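Local coordinates for attachment invasion locus protein (Yersinia pestis, PDB 3QRA) that is an outer-membrane beta-barrel adhesin that promotes bacterial attachment to host cells and invasion of them, the latter by an unknown mechanism, at residues R111-Q123 against I132-V144. Sequence-based numbering, arbitrary orientation.
Sequences RSKTSLAYGAGLQ and IDASYEYSKLDDV. With C8E ((hydroxyethyloxy)tri(ethyloxy)octane), chain C; C8E ((hydroxyethyloxy)tri(ethyloxy)octane), chain D; C8E ((hydroxyethyloxy)tri(ethyloxy)octane), chain H.
G121 and S135 face each other with their CA atoms just 3.8 Å apart, showing how glycine lets neighbouring barrel strands close up: with no side chain on G121, its CA packs directly against S135 CB and A134 O. At G119, CA comes within 3.1 Å of Y136 O. Around these glycines the antiparallel ladder is regular, with paired N-H...O bonds joining Y118 to Y138, A120 to Y136 and L122 to A134. Farther along the inward face, Q123 NE2 donates to D133 OD1 (3.0 Å), nearly straight at 169°. The acceptor lies in the amide plane, yet OD1 is approached from above its carboxylate, the two planes standing 77° apart. Y89 also bonds OD1, and K33 makes a salt bridge to OD2, so several partners fix this buried acid. Strands 108-124 and 130-141 form a hairpin of the eight-stranded, closed antiparallel barrel of the Ail family; D133, S135 and E137 point inside, whereas Y118, Y136 and Y138 meet detergent outside. C5 of one C8E molecule lies over a face of the Y118 ring, 3.9 Å above its plane and towards the rim. Beyond the Y118/Y138 pair the direct backbone bonds stop. There S139 OG donates to L116 O at 2.8 Å from above the carbonyl plane, and S115 OG bonds K140 O; a water bridges L116 O and K140 N. K113 CG lies against L141 CB, the two side chains running in opposite directions, and bending at chi2 (73°) leads NZ towards OD1 of solvent-exposed D142 in a long, probably weak salt bridge of 3.7 Å.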
loop_
_atom_site.group_PDB
_atom_site.type_symbol
_atom_site.label_atom_id
_atom_site.label_comp_id
_atom_site.label_asym_id
_atom_site.label_seq_id
_atom_site.Cartn_x
_atom_site.Cartn_y
_atom_site.Cartn_z
ATOM N N ARG A 111 -8.645 18.122 -5.502
ATOM C CA ARG A 111 -9.734 17.259 -5.072
ATOM C C ARG A 111 -9.153 16.180 -4.185
ATOM O O ARG A 111 -8.035 15.704 -4.417
ATOM C CB ARG A 111 -10.417 16.614 -6.278
ATOM C CG ARG A 111 -11.217 17.577 -7.133
ATOM N N SER A 112 -9.905 15.776 -3.168
ATOM C CA SER A 112 -9.448 14.677 -2.338
ATOM C C SER A 112 -10.632 13.795 -1.948
ATOM O O SER A 112 -11.780 14.245 -1.915
ATOM C CB SER A 112 -8.675 15.189 -1.113
ATOM O OG SER A 112 -9.537 15.498 -0.037
ATOM N N LYS A 113 -10.341 12.532 -1.691
ATOM C CA LYS A 113 -11.392 11.559 -1.431
ATOM C C LYS A 113 -10.877 10.439 -0.550
ATOM O O LYS A 113 -9.738 9.993 -0.694
ATOM C CB LYS A 113 -11.919 10.988 -2.758
ATOM C CG LYS A 113 -12.911 9.834 -2.610
ATOM C CD LYS A 113 -14.268 10.323 -2.106
ATOM C CE LYS A 113 -15.265 9.169 -1.999
ATOM N NZ LYS A 113 -16.600 9.632 -1.529
ATOM N N THR A 114 -11.734 9.987 0.363
ATOM C CA THR A 114 -11.462 8.810 1.180
ATOM C C THR A 114 -12.476 7.728 0.845
ATOM O O THR A 114 -13.681 7.992 0.773
ATOM C CB THR A 114 -11.589 9.133 2.679
ATOM O OG1 THR A 114 -10.730 10.232 3.003
ATOM C CG2 THR A 114 -11.217 7.918 3.529
ATOM N N SER A 115 -11.993 6.507 0.637
ATOM C CA SER A 115 -12.874 5.402 0.322
ATOM C C SER A 115 -12.315 4.152 0.960
ATOM O O SER A 115 -11.271 4.199 1.616
ATOM C CB SER A 115 -12.983 5.214 -1.195
ATOM O OG SER A 115 -14.048 4.335 -1.525
ATOM N N LEU A 116 -13.003 3.035 0.777
ATOM C CA LEU A 116 -12.479 1.755 1.253
ATOM C C LEU A 116 -11.226 1.371 0.466
ATOM O O LEU A 116 -11.098 1.685 -0.729
ATOM C CB LEU A 116 -13.533 0.664 1.093
ATOM C CG LEU A 116 -14.748 0.784 2.013
ATOM C CD1 LEU A 116 -15.821 -0.231 1.611
ATOM C CD2 LEU A 116 -14.319 0.593 3.475
ATOM N N ALA A 117 -10.299 0.702 1.143
ATOM C CA ALA A 117 -9.170 0.074 0.468
ATOM C C ALA A 117 -9.180 -1.416 0.796
ATOM O O ALA A 117 -9.522 -1.807 1.912
ATOM C CB ALA A 117 -7.864 0.703 0.910
ATOM N N TYR A 118 -8.790 -2.236 -0.171
ATOM C CA TYR A 118 -8.857 -3.688 -0.024
ATOM C C TYR A 118 -7.514 -4.252 -0.421
ATOM O O TYR A 118 -6.953 -3.829 -1.409
ATOM C CB TYR A 118 -9.885 -4.267 -0.986
ATOM C CG TYR A 118 -11.216 -3.563 -1.015
ATOM C CD1 TYR A 118 -12.259 -3.983 -0.203
ATOM C CD2 TYR A 118 -11.445 -2.493 -1.874
ATOM C CE1 TYR A 118 -13.500 -3.359 -0.250
ATOM C CE2 TYR A 118 -12.683 -1.857 -1.920
ATOM C CZ TYR A 118 -13.699 -2.295 -1.102
ATOM O OH TYR A 118 -14.933 -1.677 -1.133
ATOM N N GLY A 119 -7.004 -5.233 0.307
ATOM C CA GLY A 119 -5.704 -5.781 -0.029
ATOM C C GLY A 119 -5.594 -7.279 0.166
ATOM O O GLY A 119 -6.430 -7.909 0.811
ATOM N N ALA A 120 -4.561 -7.856 -0.424
ATOM C CA ALA A 120 -4.281 -9.269 -0.235
ATOM C C ALA A 120 -2.788 -9.445 -0.440
ATOM O O ALA A 120 -2.186 -8.787 -1.298
ATOM C CB ALA A 120 -5.072 -10.120 -1.238
ATOM N N GLY A 121 -2.177 -10.311 0.353
ATOM C CA GLY A 121 -0.750 -10.514 0.188
ATOM C C GLY A 121 -0.232 -11.752 0.878
ATOM O O GLY A 121 -1.005 -12.570 1.385
ATOM N N LEU A 122 1.081 -11.848 0.919
ATOM C CA LEU A 122 1.720 -12.913 1.600
ATOM C C LEU A 122 3.014 -12.549 2.257
ATOM O O LEU A 122 3.637 -11.611 1.896
ATOM C CB LEU A 122 1.909 -14.071 0.703
ATOM C CG LEU A 122 2.635 -13.884 -0.559
ATOM C CD1 LEU A 122 4.025 -14.048 -0.238
ATOM C CD2 LEU A 122 2.227 -14.914 -1.565
ATOM N N GLN A 123 3.355 -13.352 3.238
ATOM C CA GLN A 123 4.666 -13.229 3.872
ATOM C C GLN A 123 5.429 -14.533 3.733
ATOM O O GLN A 123 4.886 -15.620 3.960
ATOM C CB GLN A 123 4.550 -12.853 5.353
ATOM C CG GLN A 123 3.816 -11.533 5.579
ATOM C CD GLN A 123 4.327 -10.788 6.791
ATOM O OE1 GLN A 123 4.620 -11.390 7.831
ATOM N NE2 GLN A 123 4.446 -9.469 6.665
ATOM N N ILE A 132 9.936 -11.531 4.185
ATOM C CA ILE A 132 9.773 -10.897 2.896
ATOM C C ILE A 132 8.276 -10.764 2.704
ATOM O O ILE A 132 7.540 -11.728 2.880
ATOM C CB ILE A 132 10.386 -11.743 1.772
ATOM C CG1 ILE A 132 11.886 -11.936 2.033
ATOM C CG2 ILE A 132 10.133 -11.080 0.408
ATOM C CD1 ILE A 132 12.588 -12.744 0.980
ATOM N N ASP A 133 7.820 -9.559 2.392
ATOM C CA ASP A 133 6.395 -9.279 2.360
ATOM C C ASP A 133 6.015 -8.795 0.963
ATOM O O ASP A 133 6.734 -7.996 0.379
ATOM C CB ASP A 133 6.052 -8.198 3.401
ATOM C CG ASP A 133 4.587 -7.770 3.333
ATOM O OD1 ASP A 133 3.747 -8.482 3.918
ATOM O OD2 ASP A 133 4.282 -6.728 2.699
ATOM N N ALA A 134 4.891 -9.264 0.427
ATOM C CA ALA A 134 4.426 -8.724 -0.855
ATOM C C ALA A 134 2.918 -8.652 -0.850
ATOM O O ALA A 134 2.255 -9.577 -0.384
ATOM C CB ALA A 134 4.917 -9.576 -2.035
ATOM N N SER A 135 2.371 -7.554 -1.356
ATOM C CA SER A 135 0.915 -7.436 -1.372
ATOM C C SER A 135 0.409 -6.504 -2.461
ATOM O O SER A 135 1.173 -5.739 -3.049
ATOM C CB SER A 135 0.397 -6.983 0.006
ATOM O OG SER A 135 0.582 -5.592 0.206
ATOM N N TYR A 136 -0.889 -6.604 -2.729
ATOM C CA TYR A 136 -1.575 -5.717 -3.655
ATOM C C TYR A 136 -2.754 -5.082 -2.925
ATOM O O TYR A 136 -3.382 -5.700 -2.046
ATOM C CB TYR A 136 -2.059 -6.472 -4.902
ATOM C CG TYR A 136 -2.928 -5.620 -5.802
ATOM C CD1 TYR A 136 -2.357 -4.706 -6.686
ATOM C CD2 TYR A 136 -4.318 -5.724 -5.770
ATOM C CE1 TYR A 136 -3.149 -3.922 -7.513
ATOM C CE2 TYR A 136 -5.116 -4.932 -6.592
ATOM C CZ TYR A 136 -4.521 -4.037 -7.455
ATOM O OH TYR A 136 -5.294 -3.245 -8.280
ATOM N N GLU A 137 -3.040 -3.837 -3.283
ATOM C CA GLU A 137 -4.119 -3.086 -2.678
ATOM C C GLU A 137 -4.891 -2.353 -3.761
ATOM O O GLU A 137 -4.309 -1.907 -4.725
ATOM C CB GLU A 137 -3.517 -2.073 -1.718
ATOM C CG GLU A 137 -4.503 -1.167 -1.029
ATOM C CD GLU A 137 -3.792 -0.372 0.040
ATOM O OE1 GLU A 137 -3.395 -0.997 1.049
ATOM O OE2 GLU A 137 -3.586 0.848 -0.153
ATOM N N TYR A 138 -6.196 -2.213 -3.578
ATOM C CA TYR A 138 -7.062 -1.519 -4.528
ATOM C C TYR A 138 -7.965 -0.549 -3.780
ATOM O O TYR A 138 -8.487 -0.868 -2.708
ATOM C CB TYR A 138 -7.922 -2.531 -5.283
ATOM C CG TYR A 138 -8.951 -1.903 -6.191
ATOM C CD1 TYR A 138 -8.594 -1.398 -7.441
ATOM C CD2 TYR A 138 -10.291 -1.829 -5.807
ATOM C CE1 TYR A 138 -9.557 -0.827 -8.288
ATOM C CE2 TYR A 138 -11.253 -1.265 -6.644
ATOM C CZ TYR A 138 -10.879 -0.763 -7.871
ATOM O OH TYR A 138 -11.840 -0.216 -8.693
ATOM N N SER A 139 -8.123 0.653 -4.318
ATOM C CA SER A 139 -9.096 1.584 -3.760
ATOM C C SER A 139 -9.729 2.368 -4.895
ATOM O O SER A 139 -9.028 2.842 -5.790
ATOM C CB SER A 139 -8.435 2.528 -2.749
ATOM O OG SER A 139 -9.373 3.422 -2.165
ATOM N N LYS A 140 -11.054 2.487 -4.876
ATOM C CA LYS A 140 -11.739 3.321 -5.850
ATOM C C LYS A 140 -12.235 4.601 -5.189
ATOM O O LYS A 140 -13.041 4.568 -4.258
ATOM C CB LYS A 140 -12.901 2.583 -6.538
ATOM C CG LYS A 140 -13.465 3.374 -7.722
ATOM C CD LYS A 140 -14.357 2.529 -8.621
ATOM C CE LYS A 140 -14.793 3.327 -9.846
ATOM N NZ LYS A 140 -15.571 2.490 -10.791
ATOM N N LEU A 141 -11.719 5.726 -5.671
ATOM C CA LEU A 141 -12.019 7.041 -5.130
ATOM C C LEU A 141 -12.881 7.781 -6.138
ATOM O O LEU A 141 -12.369 8.459 -7.035
ATOM C CB LEU A 141 -10.717 7.808 -4.865
ATOM C CG LEU A 141 -9.653 7.085 -4.027
ATOM C CD1 LEU A 141 -8.345 7.878 -4.026
ATOM C CD2 LEU A 141 -10.143 6.838 -2.598
ATOM N N ASP A 142 -14.194 7.636 -5.986
ATOM C CA ASP A 142 -15.146 8.073 -6.999
ATOM C C ASP A 142 -14.782 7.452 -8.344
ATOM O O ASP A 142 -14.841 6.239 -8.495
ATOM C CB ASP A 142 -15.220 9.599 -7.082
ATOM C CG ASP A 142 -15.837 10.220 -5.840
ATOM O OD1 ASP A 142 -16.687 9.566 -5.198
ATOM O OD2 ASP A 142 -15.470 11.364 -5.503
ATOM N N ASP A 143 -14.388 8.266 -9.318
ATOM C CA ASP A 143 -14.047 7.718 -10.630
ATOM C C ASP A 143 -12.580 7.311 -10.785
ATOM O O ASP A 143 -12.185 6.785 -11.827
ATOM C CB ASP A 143 -14.456 8.678 -11.751
ATOM C CG ASP A 143 -15.962 8.810 -11.880
ATOM O OD1 ASP A 143 -16.684 7.834 -11.594
ATOM O OD2 ASP A 143 -16.425 9.895 -12.261
ATOM N N VAL A 144 -11.778 7.535 -9.749
ATOM C CA VAL A 144 -10.341 7.292 -9.851
ATOM C C VAL A 144 -9.951 5.979 -9.184
ATOM O O VAL A 144 -10.136 5.810 -7.997
ATOM C CB VAL A 144 -9.539 8.436 -9.193
ATOM C CG1 VAL A 144 -8.034 8.144 -9.257
ATOM C CG2 VAL A 144 -9.874 9.781 -9.853
HETATM C C1 C8E C . -17.356 -2.746 -5.136
HETATM C C2 C8E C . -16.110 -3.492 -5.603
HETATM C C3 C8E C . -15.066 -3.618 -4.500
HETATM C C4 C8E C . -14.294 -4.924 -4.652
HETATM C C5 C8E C . -12.792 -4.702 -4.792
HETATM C C6 C8E C . -12.014 -5.842 -4.139
HETATM C C7 C8E C . -10.530 -5.777 -4.478
HETATM C C8 C8E C . -9.753 -6.904 -3.808
HETATM O O9 C8E C . -8.458 -7.010 -4.360
HETATM C C10 C8E C . -7.452 -7.093 -3.371
HETATM C C1 C8E D . -7.386 11.630 -6.329
HETATM C C2 C8E D . -8.496 12.412 -5.635
HETATM C C3 C8E D . -9.843 11.723 -5.821
HETATM C C4 C8E D . -10.713 12.425 -6.858
HETATM C C5 C8E D . -12.166 11.990 -6.703
HETATM C C6 C8E D . -13.127 13.157 -6.907
HETATM C C7 C8E D . -13.505 13.821 -5.587
HETATM C C8 C8E D . -14.068 15.217 -5.834
HETATM C C1 C8E H . 1.670 -11.106 -3.757
HETATM C C2 C8E H . 0.317 -10.448 -3.999
HETATM C C3 C8E H . -0.797 -11.485 -4.096
HETATM C C4 C8E H . -2.158 -10.860 -3.800
HETATM C C5 C8E H . -3.159 -11.130 -4.921
HETATM C C6 C8E H . -3.736 -9.839 -5.494
HETATM C C7 C8E H . -4.185 -10.043 -6.937
HETATM C C8 C8E H . -4.716 -8.754 -7.551
HETATM O O9 C8E H . -4.390 -8.714 -8.925
HETATM O O HOH W 1 -12.878 1.892 -2.788
#